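Local coordinates for protein Two-component system sensor histidine kinase (Bacteroides thetaiotaomicron, PDB 3OTT) that probably acts as a membrane-bound sensor histidine kinase that controls transcription, its extracellular part of two beta-propellers and a beta-sandwich apparently sensing saccharides, at residues B[289-293]-B[682-686]; B[234-238]-B[280-284]; B[23-27]-B[36-40]; B[309-313]-B[595-599]. All blocks are in the same frame, centred on the assembly; numbering follows the deposited sequence.

Interaction 1: B[289-293]-B[682-686]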
loop_
_atom_site.group_PDB
_atom_site.type_symbol
_atom_site.label_atom_id
_atom_site.label_comp_id
_atom_site.label_asym_id
_atom_site.label_seq_id
_atom_site.Cartn_x
_atom_site.Cartn_y
_atom_site.Cartn_z
ATOM N N GLU B 289 -9.404 11.308 12.555
ATOM C CA GLU B 289 -8.534 11.538 13.703
ATOM C C GLU B 289 -8.996 10.723 14.900
ATOM O O GLU B 289 -8.516 10.970 16.013
ATOM C CB GLU B 289 -8.560 12.996 14.093
ATOM C CG GLU B 289 -7.666 13.862 13.277
ATOM C CD GLU B 289 -7.862 15.384 13.567
ATOM O OE1 GLU B 289 -8.978 15.829 13.977
ATOM O OE2 GLU B 289 -6.881 16.129 13.374
ATOM N N HIS B 290 -9.965 9.827 14.673
ATOM C CA HIS B 290 -10.538 8.959 15.669
ATOM C C HIS B 290 -11.417 9.693 16.692
ATOM O O HIS B 290 -11.775 9.106 17.740
ATOM C CB HIS B 290 -9.434 8.180 16.439
ATOM C CG HIS B 290 -8.403 7.553 15.549
ATOM N ND1 HIS B 290 -8.714 6.559 14.642
ATOM C CD2 HIS B 290 -7.071 7.785 15.416
ATOM C CE1 HIS B 290 -7.626 6.207 13.980
ATOM N NE2 HIS B 290 -6.615 6.931 14.433
ATOM N N ASN B 291 -11.741 10.956 16.451
ATOM C CA ASN B 291 -12.773 11.585 17.301
ATOM C C ASN B 291 -14.068 10.824 17.014
ATOM O O ASN B 291 -14.292 10.423 15.873
ATOM C CB ASN B 291 -12.969 13.067 16.957
ATOM C CG ASN B 291 -11.688 13.863 17.065
ATOM O OD1 ASN B 291 -10.981 13.774 18.060
ATOM N ND2 ASN B 291 -11.361 14.602 16.022
ATOM N N ILE B 292 -14.911 10.648 18.024
ATOM C CA ILE B 292 -16.228 10.008 17.904
ATOM C C ILE B 292 -17.317 11.081 17.894
ATOM O O ILE B 292 -17.457 11.828 18.855
ATOM C CB ILE B 292 -16.470 9.198 19.159
ATOM C CG1 ILE B 292 -15.368 8.130 19.330
ATOM C CG2 ILE B 292 -17.854 8.608 19.194
ATOM C CD1 ILE B 292 -15.090 7.266 18.068
ATOM N N TRP B 293 -18.128 11.079 16.849
ATOM C CA TRP B 293 -19.216 11.997 16.659
ATOM C C TRP B 293 -20.484 11.205 16.966
ATOM O O TRP B 293 -20.699 10.162 16.367
ATOM C CB TRP B 293 -19.237 12.507 15.162
ATOM C CG TRP B 293 -17.981 13.279 14.824
ATOM C CD1 TRP B 293 -16.744 12.776 14.521
ATOM C CD2 TRP B 293 -17.828 14.709 14.885
ATOM N NE1 TRP B 293 -15.840 13.793 14.365
ATOM C CE2 TRP B 293 -16.482 14.994 14.586
ATOM C CE3 TRP B 293 -18.713 15.767 15.141
ATOM C CZ2 TRP B 293 -16.002 16.311 14.490
ATOM C CZ3 TRP B 293 -18.240 17.075 15.094
ATOM C CH2 TRP B 293 -16.901 17.341 14.750
ATOM N N PRO B 682 -10.148 22.446 13.850
ATOM C CA PRO B 682 -9.583 22.028 15.130
ATOM C C PRO B 682 -10.514 21.059 15.961
ATOM O O PRO B 682 -10.626 21.157 17.176
ATOM C CB PRO B 682 -9.370 23.358 15.842
ATOM C CG PRO B 682 -10.540 24.221 15.367
ATOM C CD PRO B 682 -10.785 23.780 13.917
ATOM N N TYR B 683 -11.118 20.085 15.301
ATOM C CA TYR B 683 -11.903 19.062 15.988
ATOM C C TYR B 683 -11.223 18.450 17.209
ATOM O O TYR B 683 -11.870 18.258 18.246
ATOM C CB TYR B 683 -12.267 17.947 15.017
ATOM C CG TYR B 683 -12.959 18.461 13.774
ATOM C CD1 TYR B 683 -14.016 19.382 13.853
ATOM C CD2 TYR B 683 -12.524 18.065 12.515
ATOM C CE1 TYR B 683 -14.627 19.893 12.699
ATOM C CE2 TYR B 683 -13.108 18.560 11.362
ATOM C CZ TYR B 683 -14.187 19.466 11.462
ATOM O OH TYR B 683 -14.774 19.907 10.284
ATOM N N SER B 684 -9.938 18.117 17.096
ATOM C CA SER B 684 -9.278 17.376 18.156
ATOM C C SER B 684 -8.703 18.219 19.296
ATOM O O SER B 684 -8.032 17.680 20.161
ATOM C CB SER B 684 -8.207 16.473 17.561
ATOM O OG SER B 684 -8.767 15.637 16.546
ATOM N N LEU B 685 -9.010 19.508 19.351
ATOM C CA LEU B 685 -8.235 20.434 20.192
ATOM C C LEU B 685 -8.988 20.889 21.427
ATOM O O LEU B 685 -10.133 21.278 21.336
ATOM C CB LEU B 685 -7.868 21.676 19.368
ATOM C CG LEU B 685 -6.834 21.531 18.251
ATOM C CD1 LEU B 685 -6.380 22.893 17.660
ATOM C CD2 LEU B 685 -5.658 20.793 18.843
ATOM N N ASP B 686 -8.362 20.844 22.594
ATOM C CA ASP B 686 -8.935 21.554 23.731
ATOM C C ASP B 686 -8.884 23.060 23.411
ATOM O O ASP B 686 -9.928 23.676 23.156
ATOM C CB ASP B 686 -8.210 21.155 25.034
ATOM C CG ASP B 686 -8.595 19.714 25.508
ATOM O OD1 ASP B 686 -9.523 19.088 24.909
ATOM O OD2 ASP B 686 -7.986 19.210 26.478
#

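Interaction 2: B[234-238]-B[280-284]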
loop_
_atom_site.group_PDB
_atom_site.type_symbol
_atom_site.label_atom_id
_atom_site.label_comp_id
_atom_site.label_asym_id
_atom_site.label_seq_id
_atom_site.Cartn_x
_atom_site.Cartn_y
_atom_site.Cartn_z
ATOM N N ILE B 234 -30.626 -1.366 19.496
ATOM C CA ILE B 234 -29.402 -0.847 19.012
ATOM C C ILE B 234 -29.677 -0.141 17.702
ATOM O O ILE B 234 -30.165 -0.764 16.751
ATOM C CB ILE B 234 -28.410 -1.944 18.769
ATOM C CG1 ILE B 234 -28.166 -2.733 20.053
ATOM C CG2 ILE B 234 -27.065 -1.358 18.244
ATOM C CD1 ILE B 234 -27.224 -2.127 20.915
ATOM N N LYS B 235 -29.360 1.148 17.646
ATOM C CA LYS B 235 -29.610 1.981 16.450
ATOM C C LYS B 235 -28.366 2.254 15.614
ATOM O O LYS B 235 -28.455 2.567 14.426
ATOM C CB LYS B 235 -30.199 3.328 16.874
ATOM C CG LYS B 235 -31.350 3.191 17.824
ATOM C CD LYS B 235 -32.242 4.433 17.847
ATOM C CE LYS B 235 -33.700 4.097 18.266
ATOM N NZ LYS B 235 -34.330 2.871 17.571
ATOM N N SER B 236 -27.195 2.195 16.224
ATOM C CA SER B 236 -25.991 2.570 15.485
ATOM C C SER B 236 -24.770 1.925 16.096
ATOM O O SER B 236 -24.763 1.625 17.270
ATOM C CB SER B 236 -25.826 4.104 15.531
ATOM O OG SER B 236 -26.009 4.560 16.889
ATOM N N LEU B 237 -23.716 1.756 15.313
ATOM C CA LEU B 237 -22.537 0.983 15.769
ATOM C C LEU B 237 -21.359 1.654 15.110
ATOM O O LEU B 237 -21.481 2.062 13.964
ATOM C CB LEU B 237 -22.598 -0.483 15.312
ATOM C CG LEU B 237 -23.774 -1.382 15.770
ATOM C CD1 LEU B 237 -23.983 -2.705 14.961
ATOM C CD2 LEU B 237 -23.635 -1.751 17.299
ATOM N N ALA B 238 -20.245 1.750 15.843
ATOM C CA ALA B 238 -18.925 2.155 15.347
ATOM C C ALA B 238 -17.866 1.533 16.264
ATOM O O ALA B 238 -18.160 1.147 17.422
ATOM C CB ALA B 238 -18.764 3.729 15.410
ATOM N N ILE B 280 -30.921 9.306 22.871
ATOM C CA ILE B 280 -31.234 8.577 21.694
ATOM C C ILE B 280 -30.168 8.777 20.650
ATOM O O ILE B 280 -30.102 9.859 20.044
ATOM C CB ILE B 280 -32.618 8.875 21.105
ATOM C CG1 ILE B 280 -33.737 8.424 22.069
ATOM C CG2 ILE B 280 -32.761 8.111 19.758
ATOM C CD1 ILE B 280 -35.035 9.275 22.020
ATOM N N ILE B 281 -29.377 7.728 20.376
ATOM C CA ILE B 281 -28.223 7.878 19.473
ATOM C C ILE B 281 -28.439 7.259 18.082
ATOM O O ILE B 281 -28.261 6.041 17.905
ATOM C CB ILE B 281 -26.937 7.311 20.128
ATOM C CG1 ILE B 281 -26.604 8.083 21.412
ATOM C CG2 ILE B 281 -25.727 7.442 19.197
ATOM C CD1 ILE B 281 -25.733 7.296 22.393
ATOM N N TRP B 282 -28.783 8.100 17.104
ATOM C CA TRP B 282 -29.079 7.701 15.706
ATOM C C TRP B 282 -27.883 7.260 14.903
ATOM O O TRP B 282 -28.045 6.420 14.053
ATOM C CB TRP B 282 -29.787 8.806 14.898
ATOM C CG TRP B 282 -31.125 9.190 15.474
ATOM C CD1 TRP B 282 -31.440 10.365 16.137
ATOM C CD2 TRP B 282 -32.295 8.371 15.543
ATOM N NE1 TRP B 282 -32.735 10.330 16.540
ATOM C CE2 TRP B 282 -33.285 9.121 16.194
ATOM C CE3 TRP B 282 -32.610 7.079 15.077
ATOM C CZ2 TRP B 282 -34.580 8.642 16.403
ATOM C CZ3 TRP B 282 -33.932 6.582 15.304
ATOM C CH2 TRP B 282 -34.885 7.376 15.954
ATOM N N ASN B 283 -26.698 7.829 15.155
ATOM C CA ASN B 283 -25.491 7.537 14.374
ATOM C C ASN B 283 -24.236 7.842 15.157
ATOM O O ASN B 283 -24.196 8.799 15.947
ATOM C CB ASN B 283 -25.487 8.321 13.011
ATOM C CG ASN B 283 -24.490 7.745 12.000
ATOM O OD1 ASN B 283 -23.357 8.289 11.822
ATOM N ND2 ASN B 283 -24.871 6.633 11.348
ATOM N N ILE B 284 -23.207 7.019 14.952
ATOM C CA ILE B 284 -21.927 7.211 15.573
ATOM C C ILE B 284 -20.949 7.151 14.445
ATOM O O ILE B 284 -20.949 6.215 13.613
ATOM C CB ILE B 284 -21.576 6.062 16.625
ATOM C CG1 ILE B 284 -22.662 5.903 17.710
ATOM C CG2 ILE B 284 -20.211 6.278 17.286
ATOM C CD1 ILE B 284 -22.392 4.664 18.669
#

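Interaction 3: B[23-27]-B[36-40]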
loop_
_atom_site.group_PDB
_atom_site.type_symbol
_atom_site.label_atom_id
_atom_site.label_comp_id
_atom_site.label_asym_id
_atom_site.label_seq_id
_atom_site.Cartn_x
_atom_site.Cartn_y
_atom_site.Cartn_z
ATOM N N VAL B 23 -32.351 16.972 15.268
ATOM C CA VAL B 23 -32.047 15.547 15.040
ATOM C C VAL B 23 -30.936 15.291 14.005
ATOM O O VAL B 23 -31.069 15.641 12.827
ATOM C CB VAL B 23 -33.332 14.708 14.647
ATOM C CG1 VAL B 23 -33.009 13.256 14.577
ATOM C CG2 VAL B 23 -34.463 14.885 15.666
ATOM N N VAL B 24 -29.855 14.621 14.421
ATOM C CA VAL B 24 -28.763 14.321 13.502
ATOM C C VAL B 24 -28.779 12.858 13.138
ATOM O O VAL B 24 -28.751 11.996 14.016
ATOM C CB VAL B 24 -27.428 14.742 14.110
ATOM C CG1 VAL B 24 -26.228 14.170 13.351
ATOM C CG2 VAL B 24 -27.351 16.224 14.183
ATOM N N SER B 25 -28.762 12.527 11.865
ATOM C CA SER B 25 -28.917 11.125 11.548
ATOM C C SER B 25 -27.669 10.476 10.932
ATOM O O SER B 25 -27.676 9.270 10.763
ATOM C CB SER B 25 -30.063 10.989 10.565
ATOM O OG SER B 25 -29.662 11.749 9.422
ATOM N N CYS B 26 -26.681 11.289 10.495
ATOM C CA CYS B 26 -25.452 10.805 9.900
ATOM C C CYS B 26 -24.394 11.897 9.776
ATOM O O CYS B 26 -24.713 13.089 9.852
ATOM C CB CYS B 26 -25.695 10.238 8.512
ATOM S SG CYS B 26 -26.520 11.361 7.425
ATOM N N PHE B 27 -23.160 11.457 9.527
ATOM C CA PHE B 27 -21.988 12.328 9.396
ATOM C C PHE B 27 -21.214 11.800 8.230
ATOM O O PHE B 27 -21.171 10.581 8.031
ATOM C CB PHE B 27 -21.027 12.272 10.592
ATOM C CG PHE B 27 -21.633 12.664 11.891
ATOM C CD1 PHE B 27 -22.277 11.720 12.685
ATOM C CD2 PHE B 27 -21.578 13.976 12.327
ATOM C CE1 PHE B 27 -22.824 12.069 13.905
ATOM C CE2 PHE B 27 -22.165 14.328 13.525
ATOM C CZ PHE B 27 -22.763 13.403 14.325
ATOM N N TRP B 36 -19.540 16.994 7.574
ATOM C CA TRP B 36 -20.877 17.252 7.081
ATOM C C TRP B 36 -21.875 16.466 7.920
ATOM O O TRP B 36 -21.595 15.321 8.313
ATOM C CB TRP B 36 -20.993 16.809 5.608
ATOM C CG TRP B 36 -20.025 17.560 4.715
ATOM C CD1 TRP B 36 -18.701 17.222 4.455
ATOM C CD2 TRP B 36 -20.276 18.742 3.972
ATOM N NE1 TRP B 36 -18.138 18.122 3.619
ATOM C CE2 TRP B 36 -19.085 19.067 3.290
ATOM C CE3 TRP B 36 -21.400 19.553 3.785
ATOM C CZ2 TRP B 36 -18.977 20.189 2.475
ATOM C CZ3 TRP B 36 -21.297 20.668 2.965
ATOM C CH2 TRP B 36 -20.084 20.985 2.338
ATOM N N ILE B 37 -23.070 17.046 8.126
ATOM C CA ILE B 37 -24.063 16.576 9.085
ATOM C C ILE B 37 -25.432 16.484 8.400
ATOM O O ILE B 37 -25.932 17.473 7.891
ATOM C CB ILE B 37 -24.136 17.597 10.321
ATOM C CG1 ILE B 37 -22.757 17.831 10.944
ATOM C CG2 ILE B 37 -25.175 17.204 11.380
ATOM C CD1 ILE B 37 -22.644 19.161 11.852
ATOM N N GLY B 38 -26.041 15.309 8.363
ATOM C CA GLY B 38 -27.413 15.212 7.902
ATOM C C GLY B 38 -28.348 15.408 9.092
ATOM O O GLY B 38 -28.167 14.806 10.150
ATOM N N SER B 39 -29.330 16.275 8.968
ATOM C CA SER B 39 -30.198 16.545 10.088
ATOM C C SER B 39 -31.654 16.387 9.628
ATOM O O SER B 39 -31.888 16.197 8.420
ATOM C CB SER B 39 -30.005 17.979 10.554
ATOM O OG SER B 39 -30.655 18.856 9.624
ATOM N N ASN B 40 -32.606 16.537 10.562
ATOM C CA ASN B 40 -34.037 16.411 10.238
ATOM C C ASN B 40 -34.549 17.478 9.276
ATOM O O ASN B 40 -35.660 17.363 8.792
ATOM C CB ASN B 40 -34.929 16.369 11.523
ATOM C CG ASN B 40 -34.737 17.602 12.483
ATOM O OD1 ASN B 40 -33.612 18.045 12.790
ATOM N ND2 ASN B 40 -35.860 18.116 12.992
#

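Interaction 4: B[309-313]-B[595-599]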
loop_
_atom_site.group_PDB
_atom_site.type_symbol
_atom_site.label_atom_id
_atom_site.label_comp_id
_atom_site.label_asym_id
_atom_site.label_seq_id
_atom_site.Cartn_x
_atom_site.Cartn_y
_atom_site.Cartn_z
ATOM N N LEU B 309 -0.045 9.414 22.358
ATOM C CA LEU B 309 1.124 9.810 21.597
ATOM C C LEU B 309 0.739 9.850 20.147
ATOM O O LEU B 309 0.158 8.888 19.662
ATOM C CB LEU B 309 2.224 8.767 21.801
ATOM C CG LEU B 309 3.520 8.932 21.002
ATOM C CD1 LEU B 309 4.420 10.043 21.581
ATOM C CD2 LEU B 309 4.261 7.593 20.930
ATOM N N GLN B 310 1.077 10.926 19.433
ATOM C CA GLN B 310 0.825 10.967 18.004
ATOM C C GLN B 310 1.770 9.990 17.263
ATOM O O GLN B 310 2.965 10.194 17.237
ATOM C CB GLN B 310 0.996 12.410 17.514
ATOM C CG GLN B 310 0.936 12.643 16.009
ATOM C CD GLN B 310 -0.465 12.619 15.418
ATOM O OE1 GLN B 310 -1.471 12.833 16.108
ATOM N NE2 GLN B 310 -0.535 12.399 14.104
ATOM N N PHE B 311 1.228 8.931 16.666
ATOM C CA PHE B 311 2.037 7.958 15.891
ATOM C C PHE B 311 1.765 8.090 14.405
ATOM O O PHE B 311 0.636 8.091 13.971
ATOM C CB PHE B 311 1.788 6.502 16.351
ATOM C CG PHE B 311 2.775 5.498 15.786
ATOM C CD1 PHE B 311 4.068 5.398 16.294
ATOM C CD2 PHE B 311 2.412 4.655 14.750
ATOM C CE1 PHE B 311 4.983 4.447 15.774
ATOM C CE2 PHE B 311 3.312 3.732 14.218
ATOM C CZ PHE B 311 4.581 3.617 14.723
ATOM N N ILE B 312 2.818 8.202 13.628
ATOM C CA ILE B 312 2.740 8.371 12.201
ATOM C C ILE B 312 3.250 7.066 11.581
ATOM O O ILE B 312 4.392 6.693 11.850
ATOM C CB ILE B 312 3.649 9.542 11.799
ATOM C CG1 ILE B 312 3.182 10.811 12.537
ATOM C CG2 ILE B 312 3.706 9.661 10.321
ATOM C CD1 ILE B 312 2.840 12.010 11.699
ATOM N N PRO B 313 2.399 6.337 10.816
ATOM C CA PRO B 313 2.840 5.117 10.124
ATOM C C PRO B 313 3.592 5.524 8.887
ATOM O O PRO B 313 3.338 6.631 8.371
ATOM C CB PRO B 313 1.521 4.398 9.748
ATOM C CG PRO B 313 0.523 5.440 9.700
ATOM C CD PRO B 313 0.929 6.491 10.750
ATOM N N THR B 595 2.529 5.081 26.168
ATOM C CA THR B 595 1.997 4.084 25.231
ATOM C C THR B 595 2.775 2.768 25.289
ATOM O O THR B 595 3.866 2.728 25.809
ATOM C CB THR B 595 2.043 4.587 23.760
ATOM O OG1 THR B 595 3.331 5.169 23.487
ATOM C CG2 THR B 595 0.857 5.570 23.448
ATOM N N ASN B 596 2.228 1.703 24.716
ATOM C CA ASN B 596 2.890 0.403 24.759
ATOM C C ASN B 596 3.961 0.180 23.680
ATOM O O ASN B 596 4.735 -0.780 23.776
ATOM C CB ASN B 596 1.855 -0.712 24.751
ATOM C CG ASN B 596 0.871 -0.609 25.936
ATOM O OD1 ASN B 596 1.254 -0.279 27.087
ATOM N ND2 ASN B 596 -0.404 -0.916 25.661
ATOM N N LYS B 597 4.018 1.070 22.680
ATOM C CA LYS B 597 5.054 0.990 21.636
ATOM C C LYS B 597 6.443 1.194 22.216
ATOM O O LYS B 597 6.606 1.935 23.205
ATOM C CB LYS B 597 4.832 2.027 20.538
ATOM C CG LYS B 597 3.535 1.849 19.809
ATOM C CD LYS B 597 3.651 0.877 18.649
ATOM C CE LYS B 597 2.505 1.136 17.670
ATOM N NZ LYS B 597 2.168 2.591 17.674
ATOM N N ARG B 598 7.431 0.535 21.615
ATOM C CA ARG B 598 8.798 0.600 22.098
ATOM C C ARG B 598 9.699 1.178 20.987
ATOM O O ARG B 598 9.586 0.831 19.800
ATOM C CB ARG B 598 9.255 -0.760 22.586
ATOM C CG ARG B 598 8.336 -1.356 23.741
ATOM C CD ARG B 598 8.383 -0.499 25.010
ATOM N NE ARG B 598 7.620 -1.083 26.111
ATOM C CZ ARG B 598 6.612 -0.476 26.731
ATOM N NH1 ARG B 598 6.204 0.731 26.371
ATOM N NH2 ARG B 598 6.003 -1.083 27.720
ATOM N N PHE B 599 10.539 2.109 21.358
ATOM C CA PHE B 599 11.146 2.944 20.375
ATOM C C PHE B 599 12.585 2.635 20.322
ATOM O O PHE B 599 13.216 2.634 21.340
ATOM C CB PHE B 599 10.863 4.410 20.697
ATOM C CG PHE B 599 9.366 4.733 20.725
ATOM C CD1 PHE B 599 8.590 4.633 19.551
ATOM C CD2 PHE B 599 8.750 5.076 21.899
ATOM C CE1 PHE B 599 7.234 4.913 19.556
ATOM C CE2 PHE B 599 7.369 5.350 21.930
ATOM C CZ PHE B 599 6.616 5.264 20.774
#

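Interaction 1: B[289-293]-B[682-686]
E289 reaches S684 with one carboxylate oxygen: OE1 takes a hydrogen bond from the hydroxyl OG at 2.6 Å. The chain of E289 is extended beyond CG, which carries the carboxylate to S684, and the hydroxyl approaches OE1 from above the carboxylate plane, 77° out of it. This glutamate also belongs to the pocket that holds the hexatantalum dodecabromide cluster, about 4 Å from its side chain. Two residues on, N291 sends ND2 to the same serine OG at 2.8 Å, with the serine close to the amide plane and an N-H...O angle of 158°. S684 OG is therefore donor to E289 and acceptor from N291. The far end of the amide is held too, because N291 OD1 accepts from Y305 N. The contact is a junction between domains: residues 289-293 enter strand 292-296 in the closing blade of the first propeller, while P682 to L685 form a type I beta turn in the Y_Y_Y domain, with L685 N bonded to P682 O at 3.2 Å. W293 adds to the junction by directing the edge of its six-membered ring at the face of Y683. The centroids lie 5.3 Å apart with the planes at 83°, a T-shaped pair in which W293 CH2 comes to 3.6 Å from Y683 CD1. D287 OD2 accepts from both N291 ND2 and W293 NE1, and Y683 OH bonds to Y46 O.

Interaction 2: B[234-238]-B[280-284]
A238 and I284 make the tightest packing of this contact: A238 CB lies 3.5 Å from I284 CG2, closer than ordinary van der Waals distance. S236 continues this buried side. Its CB sits 3.6 Å from N283 CA, and its OG bonds to I281 O at 2.9 Å. With chi1 at 47° the hydroxyl stands between the backbone N and the carbonyl carbon, and it meets I281 O from above the carbonyl plane, 48° out of it. I284 CG1 lies 3.7 Å from S236 OG. The other end is partly exposed and looser. There K235 and W282 run side by side, pointing the same way, and K235 CD touches W282 CZ3 at 3.7 Å, with I280 CG2 grazing the lysine methylene at 4.2 Å. The polar ends turn elsewhere: K235 NZ bonds to S233 OG, and W282 NE1 to D297. Strands 232-239 and 281-286 are the innermost strands of adjacent propeller blades. The axes of the segments 234-238 and 281-284 approach to 5.4 Å and run nearly parallel, 17° from each other. Each strand carries a classic beta bulge, K235 and S236 facing G248, and W282 and N283 facing strand 292-296. Cohesion between these two strands therefore rests on apolar packing and one serine-to-carbonyl bond, since they share no backbone pairing with each other, strand 232-239 pairing with 245-249 and 281-286 with 292-296.

Interaction 3: B[23-27]-B[36-40]
The first beta hairpin of the amino-terminal propeller supplies this contact, pairing the two innermost strands of a four-stranded blade. The axes of segments 24-27 and 36-39 run antiparallel (152°) and approach to 4.7 Å. At the open end V23 N donates to the side-chain oxygen of N40, OD1, at 3.0 Å, while N40 N returns a weak bond to V23 O. N40 OD1 accepts from S22 N as well, so a side chain takes over part of the ladder where the strand ends. V24 and S39 then form a non-hydrogen-bonded pair. Further along, G38 serves two partners: its O accepts from S25 N at 2.9 Å with an N-H...O angle of 164°, and its N donates to C26 O at 3.0 Å. The sulfur of C26 rests 4.0 Å from G38 CA. V24, F27, I37 and S39 share one face of the sheet, where V24 CG2 meets I37 CG2 at 3.7 Å and the more distant F27 ring lies obliquely by I37. Around the pair, I37 is bonded through its backbone to F44 of strand 42-46, while V24, F27 and I37 pack on I300 of strand 300-303 and F27 also reaches strand 281-286 of the adjacent blade.

Interaction 4: B[309-313]-B[595-599]
K597 and F311 cross at about a right angle, the lysine ending squarely over the phenyl ring. NZ lies 3.5 Å from the ring centroid and only 10° off the ring normal, a cation-pi contact with the ammonium above the centre. Both torsion patterns serve this: F311 swings CG opposite its backbone N (chi1 -169°), presenting a face to the loop, and the lysine chain bends at chi2 and again at chi4 to bring NZ over it. L309 and F599 instead approach from opposite directions. The methyl CD2 of L309 comes to 3.3 Å from F599 CZ, a short contact made obliquely to that ring. The same methyl lies 3.6 Å from T595 OG1, and L309 CB touches T595 CG2 at 3.8 Å, the leucine and threonine crossing nearly at right angles. Between the two groups, F311 CE1 lies near the plane of the F599 ring, at its edge, 4.4 Å from F599 CE1. Segment 309-313 enters the outermost strand of the blade that closes the second propeller, whereas 595-599 is the loop leading from the preceding blade into strand 601-605, the innermost strand of that closing blade. Within the loop R598 NH1 makes weak bonds to T595 O and K597 O, and F599 O accepts from S574 OG. The chemistry implies a contact at the surface, with T595 and K597 exposed and F599 buried, in which the ammonium probably gains some electrostatic attraction from the ring face while K597 stays largely in solvent, and apolar packing of L309 with F599 lies beside it.

Along the chain interaction 3 closes first, then interaction 2; interaction 1 then opens and encloses interaction 4. Interactions 2 and 3 have centres about 12 Å apart and touch where three consecutive blades of the first propeller meet, strand 281-286 lying in the closing blade between the other two. Interaction 1 shares that blade through strand 292-296, about 18 Å from interaction 2 between centres, and joins the propeller to the Y_Y_Y domain. Interactions 3, 2 and 1 thus lead from inside a blade, through blade-to-blade packing, to the domain junction. Interaction 4, about 34 Å from interaction 3 between centres, sits where the second propeller closes, its last blade uniting strand 310-313 with the strands of 601-623.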